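Local coordinates for putative uncharacterized protein (Dictyostelium purpureum, PDB 4R12) that probably serves as an essential subunit of the gamma-secretase complex, the endoprotease that cleaves Notch receptors and amyloid precursor protein within the membrane, at residues Q198-S203 / Y500-I505; Q236-T241 / C461-I466; T243-I248 / N456-C461; V263-W268 / T436-I441. All coordinates share one frame; numbering follows the deposited sequence.

Contact 1: Q198-S203 / Y500-I505; sequences QSIWSS and YETKLI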
loop_
_atom_site.group_PDB
_atom_site.type_symbol
_atom_site.label_atom_id
_atom_site.label_comp_id
_atom_site.label_asym_id
_atom_site.label_seq_id
_atom_site.Cartn_x
_atom_site.Cartn_y
_atom_site.Cartn_z
ATOM N N GLN A 198 -8.869 2.172 -6.061
ATOM C CA GLN A 198 -9.199 1.136 -7.019
ATOM C C GLN A 198 -8.270 -0.077 -6.911
ATOM O O GLN A 198 -7.041 0.075 -6.885
ATOM C CB GLN A 198 -9.134 1.691 -8.449
ATOM C CG GLN A 198 -10.116 2.832 -8.739
ATOM C CD GLN A 198 -11.576 2.375 -8.722
ATOM O OE1 GLN A 198 -11.938 1.382 -9.355
ATOM N NE2 GLN A 198 -12.413 3.101 -7.992
ATOM N N SER A 199 -8.865 -1.267 -6.839
ATOM C CA SER A 199 -8.129 -2.524 -6.983
ATOM C C SER A 199 -8.048 -2.855 -8.460
ATOM O O SER A 199 -8.741 -2.238 -9.265
ATOM C CB SER A 199 -8.808 -3.667 -6.222
ATOM O OG SER A 199 -9.013 -3.345 -4.852
ATOM N N ILE A 200 -7.208 -3.827 -8.822
ATOM C CA ILE A 200 -7.090 -4.254 -10.216
ATOM C C ILE A 200 -7.030 -5.777 -10.301
ATOM O O ILE A 200 -6.288 -6.419 -9.546
ATOM C CB ILE A 200 -5.827 -3.685 -10.924
ATOM C CG1 ILE A 200 -5.615 -2.194 -10.637
ATOM C CG2 ILE A 200 -5.910 -3.872 -12.449
ATOM C CD1 ILE A 200 -4.606 -1.914 -9.521
ATOM N N TRP A 201 -7.822 -6.363 -11.199
ATOM C CA TRP A 201 -7.716 -7.805 -11.432
ATOM C C TRP A 201 -7.570 -8.107 -12.914
ATOM O O TRP A 201 -7.882 -7.273 -13.780
ATOM C CB TRP A 201 -8.923 -8.565 -10.839
ATOM C CG TRP A 201 -10.256 -8.241 -11.444
ATOM C CD1 TRP A 201 -11.105 -7.240 -11.068
ATOM C CD2 TRP A 201 -10.911 -8.940 -12.509
ATOM N NE1 TRP A 201 -12.239 -7.259 -11.844
ATOM C CE2 TRP A 201 -12.141 -8.290 -12.739
ATOM C CE3 TRP A 201 -10.565 -10.034 -13.313
ATOM C CZ2 TRP A 201 -13.032 -8.704 -13.731
ATOM C CZ3 TRP A 201 -11.453 -10.441 -14.297
ATOM C CH2 TRP A 201 -12.674 -9.783 -14.488
ATOM N N SER A 202 -7.088 -9.307 -13.213
ATOM C CA SER A 202 -6.699 -9.624 -14.576
ATOM C C SER A 202 -6.688 -11.114 -14.815
ATOM O O SER A 202 -6.391 -11.893 -13.911
ATOM C CB SER A 202 -5.313 -9.052 -14.884
ATOM O OG SER A 202 -4.919 -9.357 -16.213
ATOM N N SER A 203 -6.990 -11.485 -16.057
ATOM C CA SER A 203 -6.859 -12.849 -16.536
ATOM C C SER A 203 -6.265 -12.815 -17.949
ATOM O O SER A 203 -6.539 -11.886 -18.702
ATOM C CB SER A 203 -8.217 -13.552 -16.534
ATOM O OG SER A 203 -8.154 -14.764 -17.263
ATOM N N TYR A 500 -0.848 8.055 -9.010
ATOM C CA TYR A 500 -0.007 7.581 -10.103
ATOM C C TYR A 500 0.273 6.096 -9.979
ATOM O O TYR A 500 0.189 5.362 -10.959
ATOM C CB TYR A 500 1.307 8.359 -10.122
ATOM C CG TYR A 500 2.229 7.976 -11.263
ATOM C CD1 TYR A 500 2.083 8.550 -12.520
ATOM C CD2 TYR A 500 3.248 7.045 -11.079
ATOM C CE1 TYR A 500 2.923 8.201 -13.580
ATOM C CE2 TYR A 500 4.100 6.696 -12.123
ATOM C CZ TYR A 500 3.928 7.276 -13.374
ATOM O OH TYR A 500 4.770 6.933 -14.423
ATOM N N GLU A 501 0.595 5.668 -8.759
ATOM C CA GLU A 501 0.960 4.280 -8.500
ATOM C C GLU A 501 -0.121 3.280 -8.918
ATOM O O GLU A 501 0.200 2.244 -9.499
ATOM C CB GLU A 501 1.295 4.092 -7.017
ATOM C CG GLU A 501 2.721 4.471 -6.651
ATOM C CD GLU A 501 2.947 5.977 -6.544
ATOM O OE1 GLU A 501 4.132 6.378 -6.441
ATOM O OE2 GLU A 501 1.959 6.748 -6.557
ATOM N N THR A 502 -1.385 3.581 -8.625
ATOM C CA THR A 502 -2.491 2.728 -9.050
ATOM C C THR A 502 -2.678 2.726 -10.567
ATOM O O THR A 502 -2.850 1.674 -11.172
ATOM C CB THR A 502 -3.823 3.153 -8.382
ATOM O OG1 THR A 502 -3.734 2.922 -6.976
ATOM C CG2 THR A 502 -4.988 2.335 -8.913
ATOM N N LYS A 503 -2.646 3.905 -11.177
ATOM C CA LYS A 503 -2.759 3.990 -12.634
ATOM C C LYS A 503 -1.631 3.230 -13.336
ATOM O O LYS A 503 -1.870 2.520 -14.325
ATOM C CB LYS A 503 -2.759 5.443 -13.069
ATOM C CG LYS A 503 -3.938 6.240 -12.542
ATOM C CD LYS A 503 -3.874 7.692 -13.018
ATOM C CE LYS A 503 -5.241 8.348 -12.890
ATOM N NZ LYS A 503 -5.258 9.484 -11.936
ATOM N N LEU A 504 -0.409 3.366 -12.824
ATOM C CA LEU A 504 0.728 2.630 -13.394
ATOM C C LEU A 504 0.549 1.116 -13.283
ATOM O O LEU A 504 0.728 0.382 -14.275
ATOM C CB LEU A 504 2.042 3.050 -12.722
ATOM C CG LEU A 504 3.312 2.315 -13.174
ATOM C CD1 LEU A 504 3.472 2.352 -14.700
ATOM C CD2 LEU A 504 4.547 2.900 -12.512
ATOM N N ILE A 505 0.211 0.628 -12.086
ATOM C CA ILE A 505 -0.035 -0.809 -11.929
ATOM C C ILE A 505 -1.141 -1.262 -12.899
ATOM O O ILE A 505 -1.007 -2.281 -13.577
ATOM C CB ILE A 505 -0.415 -1.178 -10.474
ATOM C CG1 ILE A 505 0.784 -0.989 -9.533
ATOM C CG2 ILE A 505 -0.902 -2.604 -10.381
ATOM C CD1 ILE A 505 0.414 -1.137 -8.045
#

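Contact 2: Q236-T241 / C461-I466; sequences QSSFAT and CFTSSI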
loop_
_atom_site.group_PDB
_atom_site.type_symbol
_atom_site.label_atom_id
_atom_site.label_comp_id
_atom_site.label_asym_id
_atom_site.label_seq_id
_atom_site.Cartn_x
_atom_site.Cartn_y
_atom_site.Cartn_z
ATOM N N GLN A 236 6.375 -4.781 3.314
ATOM C CA GLN A 236 4.946 -4.732 3.579
ATOM C C GLN A 236 4.107 -5.140 2.370
ATOM O O GLN A 236 3.188 -5.959 2.490
ATOM C CB GLN A 236 4.532 -3.317 4.028
ATOM C CG GLN A 236 3.049 -3.194 4.335
ATOM C CD GLN A 236 2.692 -1.800 4.825
ATOM O OE1 GLN A 236 3.290 -0.812 4.391
ATOM N NE2 GLN A 236 1.729 -1.716 5.736
ATOM N N SER A 237 4.425 -4.577 1.208
ATOM C CA SER A 237 3.643 -4.839 -0.002
ATOM C C SER A 237 4.456 -4.915 -1.305
ATOM O O SER A 237 4.246 -5.806 -2.119
ATOM C CB SER A 237 2.582 -3.746 -0.192
ATOM O OG SER A 237 1.696 -3.648 0.914
ATOM N N SER A 238 5.340 -3.944 -1.528
ATOM C CA SER A 238 5.786 -3.692 -2.893
ATOM C C SER A 238 6.778 -4.743 -3.408
ATOM O O SER A 238 6.858 -4.972 -4.625
ATOM C CB SER A 238 6.362 -2.272 -3.003
ATOM O OG SER A 238 7.518 -2.108 -2.209
ATOM N N PHE A 239 7.511 -5.420 -2.518
ATOM C CA PHE A 239 8.321 -6.550 -2.992
ATOM C C PHE A 239 7.398 -7.588 -3.646
ATOM O O PHE A 239 7.654 -8.019 -4.784
ATOM C CB PHE A 239 9.150 -7.169 -1.852
ATOM C CG PHE A 239 10.108 -8.270 -2.285
ATOM C CD1 PHE A 239 9.652 -9.557 -2.557
ATOM C CD2 PHE A 239 11.477 -8.032 -2.337
ATOM C CE1 PHE A 239 10.538 -10.570 -2.918
ATOM C CE2 PHE A 239 12.362 -9.049 -2.687
ATOM C CZ PHE A 239 11.896 -10.312 -2.981
ATOM N N ALA A 240 6.323 -7.974 -2.949
ATOM C CA ALA A 240 5.335 -8.891 -3.510
ATOM C C ALA A 240 4.655 -8.342 -4.771
ATOM O O ALA A 240 4.409 -9.086 -5.724
ATOM C CB ALA A 240 4.259 -9.260 -2.446
ATOM N N THR A 241 4.359 -7.045 -4.789
ATOM C CA THR A 241 3.778 -6.456 -5.996
ATOM C C THR A 241 4.697 -6.638 -7.214
ATOM O O THR A 241 4.245 -7.037 -8.291
ATOM C CB THR A 241 3.476 -4.966 -5.792
ATOM O OG1 THR A 241 2.597 -4.821 -4.666
ATOM C CG2 THR A 241 2.819 -4.377 -7.044
ATOM N N CYS A 461 12.108 0.274 -9.626
ATOM C CA CYS A 461 11.002 1.199 -9.877
ATOM C C CYS A 461 10.004 1.259 -8.700
ATOM O O CYS A 461 9.529 2.339 -8.346
ATOM C CB CYS A 461 10.259 0.814 -11.158
ATOM S SG CYS A 461 8.971 1.986 -11.625
ATOM N N PHE A 462 9.678 0.115 -8.099
ATOM C CA PHE A 462 8.703 0.122 -7.014
ATOM C C PHE A 462 9.329 0.155 -5.617
ATOM O O PHE A 462 8.613 0.356 -4.634
ATOM C CB PHE A 462 7.760 -1.085 -7.121
ATOM C CG PHE A 462 6.680 -0.944 -8.183
ATOM C CD1 PHE A 462 6.717 0.079 -9.108
ATOM C CD2 PHE A 462 5.611 -1.845 -8.228
ATOM C CE1 PHE A 462 5.712 0.222 -10.070
ATOM C CE2 PHE A 462 4.604 -1.723 -9.192
ATOM C CZ PHE A 462 4.660 -0.669 -10.114
ATOM N N THR A 463 10.648 0.005 -5.500
ATOM C CA THR A 463 11.256 0.033 -4.160
ATOM C C THR A 463 12.237 1.185 -3.940
ATOM O O THR A 463 12.714 1.378 -2.817
ATOM C CB THR A 463 11.994 -1.301 -3.832
ATOM O OG1 THR A 463 13.097 -1.497 -4.724
ATOM C CG2 THR A 463 11.059 -2.466 -3.944
ATOM N N SER A 464 12.540 1.942 -5.002
ATOM C CA SER A 464 13.491 3.062 -4.908
ATOM C C SER A 464 13.057 4.346 -5.607
ATOM O O SER A 464 13.092 5.428 -5.019
ATOM C CB SER A 464 14.861 2.659 -5.494
ATOM O OG SER A 464 15.603 1.886 -4.573
ATOM N N SER A 465 12.712 4.243 -6.889
ATOM C CA SER A 465 12.478 5.435 -7.713
ATOM C C SER A 465 11.537 5.088 -8.860
ATOM O O SER A 465 11.898 4.338 -9.758
ATOM C CB SER A 465 13.801 5.997 -8.251
ATOM O OG SER A 465 13.581 7.202 -8.967
ATOM N N ILE A 466 10.327 5.628 -8.814
ATOM C CA ILE A 466 9.244 5.125 -9.648
ATOM C C ILE A 466 9.218 5.830 -11.026
ATOM O O ILE A 466 8.250 6.471 -11.422
ATOM C CB ILE A 466 7.893 5.242 -8.885
ATOM C CG1 ILE A 466 6.774 4.506 -9.630
ATOM C CG2 ILE A 466 7.557 6.705 -8.531
ATOM C CD1 ILE A 466 5.601 4.123 -8.752
#

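Contact 3: T243-I248 / N456-C461; sequences TLLSVI and NILYPC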
loop_
_atom_site.group_PDB
_atom_site.type_symbol
_atom_site.label_atom_id
_atom_site.label_comp_id
_atom_site.label_asym_id
_atom_site.label_seq_id
_atom_site.Cartn_x
_atom_site.Cartn_y
_atom_site.Cartn_z
ATOM N N THR A 243 7.014 -8.904 -7.487
ATOM C CA THR A 243 7.044 -10.349 -7.687
ATOM C C THR A 243 5.892 -10.809 -8.561
ATOM O O THR A 243 6.103 -11.458 -9.593
ATOM C CB THR A 243 6.977 -11.100 -6.336
ATOM O OG1 THR A 243 8.125 -10.777 -5.542
ATOM C CG2 THR A 243 6.938 -12.620 -6.574
ATOM N N LEU A 244 4.665 -10.472 -8.162
ATOM C CA LEU A 244 3.497 -10.970 -8.897
ATOM C C LEU A 244 3.405 -10.390 -10.312
ATOM O O LEU A 244 3.065 -11.111 -11.259
ATOM C CB LEU A 244 2.213 -10.681 -8.130
ATOM C CG LEU A 244 0.990 -11.384 -8.723
ATOM C CD1 LEU A 244 1.264 -12.897 -8.864
ATOM C CD2 LEU A 244 -0.234 -11.142 -7.831
ATOM N N LEU A 245 3.721 -9.110 -10.481
ATOM C CA LEU A 245 3.783 -8.570 -11.840
ATOM C C LEU A 245 4.852 -9.290 -12.671
ATOM O O LEU A 245 4.644 -9.533 -13.865
ATOM C CB LEU A 245 4.041 -7.046 -11.842
ATOM C CG LEU A 245 2.851 -6.210 -11.347
ATOM C CD1 LEU A 245 3.288 -4.763 -11.056
ATOM C CD2 LEU A 245 1.716 -6.212 -12.384
ATOM N N SER A 246 5.977 -9.639 -12.049
ATOM C CA SER A 246 7.064 -10.307 -12.771
ATOM C C SER A 246 6.700 -11.773 -13.080
ATOM O O SER A 246 7.073 -12.312 -14.128
ATOM C CB SER A 246 8.372 -10.224 -11.980
ATOM O OG SER A 246 8.726 -8.860 -11.759
ATOM N N VAL A 247 5.956 -12.396 -12.176
ATOM C CA VAL A 247 5.367 -13.707 -12.420
ATOM C C VAL A 247 4.433 -13.660 -13.636
ATOM O O VAL A 247 4.494 -14.508 -14.520
ATOM C CB VAL A 247 4.586 -14.206 -11.175
ATOM C CG1 VAL A 247 3.614 -15.332 -11.548
ATOM C CG2 VAL A 247 5.557 -14.677 -10.083
ATOM N N ILE A 248 3.562 -12.656 -13.664
ATOM C CA ILE A 248 2.600 -12.467 -14.754
ATOM C C ILE A 248 3.348 -12.215 -16.071
ATOM O O ILE A 248 3.061 -12.838 -17.105
ATOM C CB ILE A 248 1.629 -11.312 -14.424
ATOM C CG1 ILE A 248 0.729 -11.727 -13.253
ATOM C CG2 ILE A 248 0.767 -10.962 -15.625
ATOM C CD1 ILE A 248 -0.065 -10.616 -12.644
ATOM N N ASN A 456 14.438 -6.526 -13.502
ATOM C CA ASN A 456 15.491 -5.558 -13.199
ATOM C C ASN A 456 15.056 -4.103 -13.382
ATOM O O ASN A 456 15.653 -3.191 -12.808
ATOM C CB ASN A 456 16.725 -5.840 -14.053
ATOM C CG ASN A 456 17.383 -7.160 -13.701
ATOM O OD1 ASN A 456 17.176 -7.694 -12.611
ATOM N ND2 ASN A 456 18.174 -7.697 -14.628
ATOM N N ILE A 457 14.028 -3.885 -14.181
ATOM C CA ILE A 457 13.448 -2.548 -14.306
ATOM C C ILE A 457 12.434 -2.283 -13.192
ATOM O O ILE A 457 12.477 -1.233 -12.522
ATOM C CB ILE A 457 12.758 -2.364 -15.674
ATOM C CG1 ILE A 457 13.807 -2.268 -16.788
ATOM C CG2 ILE A 457 11.877 -1.101 -15.673
ATOM C CD1 ILE A 457 13.196 -2.433 -18.161
ATOM N N LEU A 458 11.534 -3.241 -12.980
ATOM C CA LEU A 458 10.406 -3.013 -12.074
ATOM C C LEU A 458 10.816 -2.972 -10.602
ATOM O O LEU A 458 10.253 -2.198 -9.823
ATOM C CB LEU A 458 9.334 -4.084 -12.268
ATOM C CG LEU A 458 8.039 -3.769 -11.506
ATOM C CD1 LEU A 458 7.425 -2.503 -12.009
ATOM C CD2 LEU A 458 7.031 -4.905 -11.633
ATOM N N TYR A 459 11.786 -3.796 -10.210
ATOM C CA TYR A 459 12.153 -3.883 -8.796
ATOM C C TYR A 459 12.640 -2.529 -8.229
ATOM O O TYR A 459 12.049 -2.020 -7.263
ATOM C CB TYR A 459 13.198 -4.983 -8.596
ATOM C CG TYR A 459 13.674 -5.121 -7.180
ATOM C CD1 TYR A 459 12.809 -5.542 -6.174
ATOM C CD2 TYR A 459 14.987 -4.850 -6.845
ATOM C CE1 TYR A 459 13.256 -5.688 -4.849
ATOM C CE2 TYR A 459 15.439 -4.991 -5.532
ATOM C CZ TYR A 459 14.566 -5.412 -4.546
ATOM O OH TYR A 459 15.029 -5.545 -3.249
ATOM N N PRO A 460 13.672 -1.911 -8.842
ATOM C CA PRO A 460 14.021 -0.570 -8.349
ATOM C C PRO A 460 12.920 0.459 -8.583
ATOM O O PRO A 460 12.818 1.408 -7.795
ATOM C CB PRO A 460 15.279 -0.190 -9.157
ATOM C CG PRO A 460 15.476 -1.230 -10.161
ATOM C CD PRO A 460 14.461 -2.303 -10.028
ATOM N N CYS A 461 12.108 0.274 -9.626
ATOM C CA CYS A 461 11.002 1.199 -9.877
ATOM C C CYS A 461 10.004 1.259 -8.700
ATOM O O CYS A 461 9.529 2.339 -8.346
ATOM C CB CYS A 461 10.259 0.814 -11.158
ATOM S SG CYS A 461 8.971 1.986 -11.625
#

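Contact 4: V263-W268 / T436-I441; sequences VVFAFW and TFIDRI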
loop_
_atom_site.group_PDB
_atom_site.type_symbol
_atom_site.label_atom_id
_atom_site.label_comp_id
_atom_site.label_asym_id
_atom_site.label_seq_id
_atom_site.Cartn_x
_atom_site.Cartn_y
_atom_site.Cartn_z
ATOM N N VAL A 263 -6.865 -18.709 -14.325
ATOM C CA VAL A 263 -6.121 -18.019 -13.284
ATOM C C VAL A 263 -6.500 -16.547 -13.308
ATOM O O VAL A 263 -6.468 -15.902 -14.361
ATOM C CB VAL A 263 -4.590 -18.177 -13.444
ATOM C CG1 VAL A 263 -3.869 -17.400 -12.358
ATOM C CG2 VAL A 263 -4.201 -19.652 -13.364
ATOM N N VAL A 264 -6.880 -16.034 -12.144
ATOM C CA VAL A 264 -7.170 -14.619 -11.969
ATOM C C VAL A 264 -6.157 -14.013 -11.000
ATOM O O VAL A 264 -5.954 -14.524 -9.903
ATOM C CB VAL A 264 -8.604 -14.386 -11.439
ATOM C CG1 VAL A 264 -8.790 -12.936 -11.002
ATOM C CG2 VAL A 264 -9.626 -14.755 -12.498
ATOM N N PHE A 265 -5.513 -12.932 -11.424
ATOM C CA PHE A 265 -4.564 -12.231 -10.571
ATOM C C PHE A 265 -5.261 -11.018 -9.997
ATOM O O PHE A 265 -5.896 -10.262 -10.743
ATOM C CB PHE A 265 -3.314 -11.812 -11.361
ATOM C CG PHE A 265 -2.661 -12.948 -12.110
ATOM C CD1 PHE A 265 -1.741 -13.775 -11.477
ATOM C CD2 PHE A 265 -2.974 -13.190 -13.434
ATOM C CE1 PHE A 265 -1.141 -14.820 -12.157
ATOM C CE2 PHE A 265 -2.375 -14.236 -14.127
ATOM C CZ PHE A 265 -1.459 -15.050 -13.480
ATOM N N ALA A 266 -5.167 -10.808 -8.690
ATOM C CA ALA A 266 -5.826 -9.633 -8.109
ATOM C C ALA A 266 -4.879 -8.807 -7.245
ATOM O O ALA A 266 -4.166 -9.342 -6.388
ATOM C CB ALA A 266 -7.076 -10.055 -7.288
ATOM N N PHE A 267 -4.879 -7.497 -7.487
ATOM C CA PHE A 267 -4.095 -6.546 -6.712
ATOM C C PHE A 267 -5.053 -5.672 -5.911
ATOM O O PHE A 267 -5.644 -4.747 -6.477
ATOM C CB PHE A 267 -3.223 -5.667 -7.634
ATOM C CG PHE A 267 -2.152 -6.432 -8.386
ATOM C CD1 PHE A 267 -2.477 -7.260 -9.454
ATOM C CD2 PHE A 267 -0.818 -6.314 -8.022
ATOM C CE1 PHE A 267 -1.485 -7.959 -10.136
ATOM C CE2 PHE A 267 0.179 -7.009 -8.705
ATOM C CZ PHE A 267 -0.149 -7.819 -9.763
ATOM N N TRP A 268 -5.232 -5.975 -4.619
ATOM C CA TRP A 268 -6.259 -5.312 -3.800
ATOM C C TRP A 268 -5.740 -3.987 -3.270
ATOM O O TRP A 268 -4.618 -3.919 -2.761
ATOM C CB TRP A 268 -6.706 -6.180 -2.605
ATOM C CG TRP A 268 -7.230 -7.531 -2.942
ATOM C CD1 TRP A 268 -6.772 -8.728 -2.456
ATOM C CD2 TRP A 268 -8.313 -7.845 -3.830
ATOM N NE1 TRP A 268 -7.504 -9.763 -2.989
ATOM C CE2 TRP A 268 -8.452 -9.248 -3.841
ATOM C CE3 TRP A 268 -9.180 -7.076 -4.619
ATOM C CZ2 TRP A 268 -9.422 -9.897 -4.604
ATOM C CZ3 TRP A 268 -10.138 -7.728 -5.376
ATOM C CH2 TRP A 268 -10.247 -9.120 -5.364
ATOM N N THR A 436 6.264 -21.189 -11.847
ATOM C CA THR A 436 6.215 -22.622 -12.125
ATOM C C THR A 436 5.077 -23.284 -11.333
ATOM O O THR A 436 4.351 -24.144 -11.848
ATOM C CB THR A 436 7.564 -23.271 -11.787
ATOM O OG1 THR A 436 8.590 -22.664 -12.589
ATOM C CG2 THR A 436 7.534 -24.791 -12.059
ATOM N N PHE A 437 4.916 -22.852 -10.088
ATOM C CA PHE A 437 3.873 -23.371 -9.212
ATOM C C PHE A 437 2.488 -23.083 -9.787
ATOM O O PHE A 437 1.654 -23.979 -9.886
ATOM C CB PHE A 437 4.032 -22.767 -7.808
ATOM C CG PHE A 437 2.818 -22.908 -6.923
ATOM C CD1 PHE A 437 2.408 -24.156 -6.468
ATOM C CD2 PHE A 437 2.122 -21.787 -6.504
ATOM C CE1 PHE A 437 1.295 -24.283 -5.639
ATOM C CE2 PHE A 437 1.003 -21.903 -5.669
ATOM C CZ PHE A 437 0.594 -23.156 -5.237
ATOM N N ILE A 438 2.247 -21.825 -10.153
ATOM C CA ILE A 438 0.967 -21.439 -10.733
ATOM C C ILE A 438 0.689 -22.207 -12.019
ATOM O O ILE A 438 -0.426 -22.701 -12.225
ATOM C CB ILE A 438 0.917 -19.916 -10.985
ATOM C CG1 ILE A 438 0.802 -19.192 -9.642
ATOM C CG2 ILE A 438 -0.251 -19.544 -11.918
ATOM C CD1 ILE A 438 1.173 -17.729 -9.693
ATOM N N ASP A 439 1.702 -22.336 -12.867
ATOM C CA ASP A 439 1.571 -23.113 -14.095
ATOM C C ASP A 439 1.185 -24.565 -13.792
ATOM O O ASP A 439 0.293 -25.121 -14.432
ATOM C CB ASP A 439 2.871 -23.059 -14.908
ATOM C CG ASP A 439 2.794 -23.880 -16.199
ATOM O OD1 ASP A 439 2.211 -23.386 -17.192
ATOM O OD2 ASP A 439 3.311 -25.017 -16.215
ATOM N N ARG A 440 1.818 -25.165 -12.792
ATOM C CA ARG A 440 1.504 -26.553 -12.452
ATOM C C ARG A 440 0.080 -26.706 -11.922
ATOM O O ARG A 440 -0.653 -27.590 -12.382
ATOM C CB ARG A 440 2.516 -27.100 -11.443
ATOM C CG ARG A 440 3.889 -27.348 -12.060
ATOM C CD ARG A 440 4.757 -28.233 -11.168
ATOM N NE ARG A 440 4.108 -29.515 -10.887
ATOM C CZ ARG A 440 4.464 -30.349 -9.908
ATOM N NH1 ARG A 440 5.472 -30.051 -9.092
ATOM N NH2 ARG A 440 3.800 -31.486 -9.742
ATOM N N ILE A 441 -0.344 -25.862 -10.982
ATOM C CA ILE A 441 -1.688 -26.069 -10.443
ATOM C C ILE A 441 -2.763 -25.597 -11.417
ATOM O O ILE A 441 -3.936 -25.929 -11.248
ATOM C CB ILE A 441 -1.915 -25.371 -9.076
ATOM C CG1 ILE A 441 -1.837 -23.856 -9.206
ATOM C CG2 ILE A 441 -0.954 -25.907 -8.012
ATOM C CD1 ILE A 441 -2.279 -23.148 -7.952
#

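Contact 1: Q198-S203 / Y500-I505
Strand 198-203 and helix 500-505 run almost parallel in the same N-to-C sense, at 11°, with axes 9.2 Å apart at closest approach. The backbones come nearest where the CA of Gln198 lies 7.2 Å from the CA of Thr502, and the next approach is between Ile200 and Ile505. In Thr502, the methyl CG2 is the branch anti to the backbone N, which brings it to 3.7 Å from Gln198 O, a van der Waals contact. That carbonyl oxygen is hydrogen-bonded to Asn269 ND2, while the side-chain amide of Gln198 turns away from the helix and donates through NE2 to Asn547 OD1. The layout is a helix laid on a strand in the alpha/beta architecture of the protein: backbone bonds join 198-203 to Phe265 and Phe267 along one edge, and to strand 542-548 along the other. Ile200 supplies the apolar part. Its CD1 reaches 3.9 Å from Ile505 CG2, the two side chains crossing obliquely, and passes Thr502 CG2 at 4.3 Å. Farther along the same helix, His506 and Leu509 also touch Ile200, whereas Ile505 additionally packs on Phe221.

Contact 2: Q236-T241 / C461-I466
This is a buried helix-to-helix contact, in which the last turn of helix 452-463 meets the early part of helix 234-252. The CA atoms of Ser238 and Phe462 lie 6.3 Å apart, and 178 Å² of surface is buried over both sides. Thr241 meets the aromatic ring at its edge, close to the ring plane: CG2 is 3.9 Å from Phe462 CE2, and the two side chains cross at about a right angle. Having CG2 anti to the backbone N of Thr241 points that methyl at the ring, which also stands edge-to-face with Phe484. The second point of contact is Ser238, whose OG approaches Phe462 O at 3.6 Å without bonding to it. The hydroxyl is instead hydrogen-bonded chiefly to Ile232 O, with Gly233 O also within reach, and Phe462 O is left buried with no partner in the model. Thr463 adds its CG2, 4.0 Å from Ser238 OG, while its OG1 bonds back to Tyr459 O, one turn earlier. Because Thr241 also rests on Leu219 of strand 214-220, the ring packs onto a helix that lies on a sheet, an arrangement consistent with the layered alpha/beta fold of the zinc-exopeptidase clan to which the large lobe belongs.

Contact 3: T243-I248 / N456-C461
Leu245 and Leu458 carry this helix-to-helix contact, and a single methyl does most of the touching. Leu458 CD2 sits 3.7 Å from Leu245 CB and 3.8 Å from Leu245 CD1, so it lies against both the root and one branch of its partner. The two side chains cross at about a right angle. Leu458 extends across the gap because its CG lies opposite the backbone N (chi1 -171°), and that gap is wide: the closest CA pair, Ser246 and Leu458, is 8.1 Å apart, and only 105 Å² is buried in total. Ser246 OG comes within 4.3 Å of the same CD2, but its polar need is met by Val242 O, one turn back in its own helix. Helix 234-252 packs on strand 262-268 in an alpha/beta region related to the zinc exopeptidases, and helix 452-463 lies against that helix. Leu245 also touches Phe267 of the strand, while Leu508 of helix 500-512 reaches both leucines and makes the cluster a three-helix junction. Farther out, Leu244 and Ile248 rest on the strand, and Thr243 and Val247 pack on helix 427-441, so helix 234-252 is held between a sheet and a second helix. On the other partner, the chain is kinked at Pro460, whose N cannot bond to the preceding turn. Just beyond the kink, Cys461 is joined by a disulfide to Cys468, tethering the end of helix 452-463 to the loop that follows; Ile457 packs on the same Cys468.

Contact 4: V263-W268 / T436-I441
Ile438 is the residue of the helix that meets both strand partners, Val263 and Phe265, through different branches. Its CG1 stands beside the backbone N (chi1 -72°), which leaves CG2 anti to that N and facing Val263, while the extended CG1-CD1 arm (chi2 162°) reaches Phe265. CG2 of Ile438 lies 4.2 Å from Val263 CG2, and its CD1 comes to 4.5 Å from Phe265 CE1, arriving at the edge of the ring and near its plane. These are light apolar touches, with 99 Å² buried in all. The tight packing is around the Phe265 ring itself: Val263 CG1 from the same strand rests 3.5 Å above one face, offset toward the rim, and Ile248 CD1 of helix 234-252 lies over the opposite face, 3.5 Å from Phe265 CG. Sandwiched in this way, the ring is restrained from both sides and presents its edge to Ile438. Strand 262-268 pairs parallel with strand 214-220 and antiparallel with strand 192-203, so helix 427-441 packs over a sheet, as expected for the alpha/beta large lobe of nicastrin, with Leu251 of helix 234-252 also touching Ile438. The remainder of the helix is looser. Ile441 CG1 comes no nearer than 6.4 Å, to Val263 CG2, and Ile441 packs on Ile215 and Ile357. The outer side, with Thr436 and Arg440, is partly exposed, and Arg440 NH1 bonds to Gln360 OE1.

Overall arrangement
Following the chain, strand 192-203 comes first, and its partner in contact 1, helix 500-512, last, so contact 1 closes a loop containing the other three. Contact 2 opens next at 236-241, contact 3 at 243-248 and contact 4 at 263-268; they close in reverse order, each nested in the one before and none crossing. Contacts 2 and 3 use the same two helices and share Cys461, with Phe462 CE2 3.8 Å from Leu245 CD1. Contacts 1 and 4 meet in the sheet, where Phe267 N lies 2.7 Å from Ile200 O. Leu504 and Ile505 on Phe462 join contact 1 to contact 2, linking sheet and helices.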